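ABC transporter substrate binding protein (Ribose) (Agrobacterium vitis, PDB 5DKV) binds a sugar, captured here as alpha-D-tagatopyranose, and probably serves as the solute-binding component of a bacterial ABC transporter. Local coordinates at residues G257-N262 against G266-A271. Residues are numbered along the deposited sequence; the frame is centred on the assembly and turned at random.
Sequences GSVVDN and GLIDFA
Asn262 O accepts a hydrogen bond from Ile268 N at 3.1 Å, and the N-H points at the oxygen almost linearly (168°). The donor stands well above the carbonyl plane, so the bond does not follow a lone-pair direction. Leu267 N also lies 3.0 Å from Asn262 O. Gly266 is the first residue after the helix with non-helical backbone angles, its phi positive (91°).

Side-chain packing extends the contact from this bond. Asn262 and Leu267 run side by side in the same direction, and the amide OD1 of Asn262 rests on the CD2 methyl of Leu267 at 3.6 Å. Ile268 sets its CG1 against Asn262 CB at 3.9 Å. Its chi1 of 70° places CG1 between the backbone N and the carbonyl carbon, and the extended chi2 then directs CD1 to Val259. There Val259 CG1 meets Ile268 CD1 at 4.0 Å and also packs on Ala271 CB at 3.8 Å, a purely apolar junction. The backbone hydrogen bond from Asn262 N to Ser258 O (3.0 Å) positions Asn262 from within 257-262.

The contact joins the helix and the second strand of the beta-alpha-beta unit formed by strand 249-253, helix 259-264 and strand 270-273. Leu267 and Ile268 also press on Ala236 of helix 229-241, while backbone hydrogen bonds between Phe270 and Ala252 and between Ala271 and Ile307 place strand 270-273 between strands 249-253 and 299-307.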
loop_
_atom_site.group_PDB
_atom_site.type_symbol
_atom_site.label_atom_id
_atom_site.label_comp_id
_atom_site.label_asym_id
_atom_site.label_seq_id
_atom_site.Cartn_x
_atom_site.Cartn_y
_atom_site.Cartn_z
ATOM N N GLY A 257 6.541 11.942 -4.445
ATOM C CA GLY A 257 7.074 12.969 -5.321
ATOM C C GLY A 257 8.550 12.828 -5.623
ATOM O O GLY A 257 8.999 13.204 -6.705
ATOM N N SER A 258 9.304 12.304 -4.661
ATOM C CA SER A 258 10.741 12.123 -4.817
ATOM C C SER A 258 11.121 11.203 -5.989
ATOM O O SER A 258 12.274 11.215 -6.418
ATOM C CB SER A 258 11.334 11.559 -3.530
ATOM O OG SER A 258 10.600 10.424 -3.116
ATOM N N VAL A 259 10.187 10.412 -6.518
ATOM C CA VAL A 259 10.582 9.488 -7.587
ATOM C C VAL A 259 10.977 10.242 -8.857
ATOM O O VAL A 259 11.701 9.712 -9.682
ATOM C CB VAL A 259 9.477 8.446 -7.962
ATOM C CG1 VAL A 259 9.127 7.570 -6.770
ATOM C CG2 VAL A 259 8.236 9.117 -8.594
ATOM N N VAL A 260 10.481 11.461 -9.042
ATOM C CA VAL A 260 10.868 12.231 -10.214
ATOM C C VAL A 260 12.377 12.483 -10.233
ATOM O O VAL A 260 13.045 12.090 -11.188
ATOM C CB VAL A 260 10.124 13.557 -10.312
ATOM C CG1 VAL A 260 10.532 14.297 -11.592
ATOM C CG2 VAL A 260 8.623 13.318 -10.306
ATOM N N ASP A 261 12.924 13.109 -9.187
ATOM C CA ASP A 261 14.366 13.320 -9.121
ATOM C C ASP A 261 15.123 11.997 -9.059
ATOM O O ASP A 261 16.163 11.869 -9.685
ATOM C CB ASP A 261 14.743 14.175 -7.911
ATOM C CG ASP A 261 14.277 15.614 -8.043
ATOM O OD1 ASP A 261 13.738 15.975 -9.110
ATOM O OD2 ASP A 261 14.462 16.389 -7.081
ATOM N N ASN A 262 14.595 10.996 -8.349
ATOM C CA ASN A 262 15.384 9.768 -8.165
ATOM C C ASN A 262 15.411 8.910 -9.440
ATOM O O ASN A 262 16.406 8.251 -9.718
ATOM C CB ASN A 262 14.863 8.974 -6.965
ATOM C CG ASN A 262 15.216 9.633 -5.638
ATOM O OD1 ASN A 262 16.133 10.463 -5.577
ATOM N ND2 ASN A 262 14.498 9.269 -4.573
ATOM N N GLY A 266 19.056 8.420 -11.814
ATOM C CA GLY A 266 19.485 7.042 -11.962
ATOM C C GLY A 266 19.504 6.281 -10.644
ATOM O O GLY A 266 19.844 5.094 -10.616
ATOM N N LEU A 267 19.100 6.944 -9.563
ATOM C CA LEU A 267 19.147 6.320 -8.246
ATOM C C LEU A 267 18.154 5.173 -8.140
ATOM O O LEU A 267 18.447 4.173 -7.497
ATOM C CB LEU A 267 18.888 7.347 -7.158
ATOM C CG LEU A 267 18.881 6.827 -5.712
ATOM C CD1 LEU A 267 20.195 6.126 -5.350
ATOM C CD2 LEU A 267 18.604 7.992 -4.737
ATOM N N ILE A 268 16.986 5.315 -8.760
ATOM C CA ILE A 268 16.019 4.219 -8.828
ATOM C C ILE A 268 15.715 3.988 -10.293
ATOM O O ILE A 268 15.749 4.939 -11.088
ATOM C CB ILE A 268 14.723 4.488 -8.015
ATOM C CG1 ILE A 268 13.867 5.575 -8.645
ATOM C CG2 ILE A 268 15.081 4.891 -6.583
ATOM C CD1 ILE A 268 12.486 5.695 -7.995
ATOM N N ASP A 269 15.477 2.722 -10.655
ATOM C CA ASP A 269 15.188 2.347 -12.030
ATOM C C ASP A 269 13.686 2.294 -12.324
ATOM O O ASP A 269 13.269 2.649 -13.429
ATOM C CB ASP A 269 15.816 0.993 -12.357
ATOM C CG ASP A 269 17.249 1.122 -12.861
ATOM O OD1 ASP A 269 17.941 2.076 -12.452
ATOM O OD2 ASP A 269 17.671 0.277 -13.677
ATOM N N PHE A 270 12.888 1.834 -11.354
ATOM C CA PHE A 270 11.446 1.748 -11.509
ATOM C C PHE A 270 10.754 2.089 -10.207
ATOM O O PHE A 270 11.210 1.693 -9.138
ATOM C CB PHE A 270 11.000 0.342 -11.947
ATOM C CG PHE A 270 11.591 -0.104 -13.245
ATOM C CD1 PHE A 270 11.011 0.277 -14.432
ATOM C CD2 PHE A 270 12.714 -0.918 -13.275
ATOM C CE1 PHE A 270 11.522 -0.111 -15.623
ATOM C CE2 PHE A 270 13.260 -1.314 -14.476
ATOM C CZ PHE A 270 12.662 -0.925 -15.660
ATOM N N ALA A 271 9.649 2.800 -10.322
ATOM C CA ALA A 271 8.722 2.972 -9.217
ATOM C C ALA A 271 7.422 2.304 -9.601
ATOM O O ALA A 271 6.880 2.558 -10.671
ATOM C CB ALA A 271 8.514 4.448 -8.900
#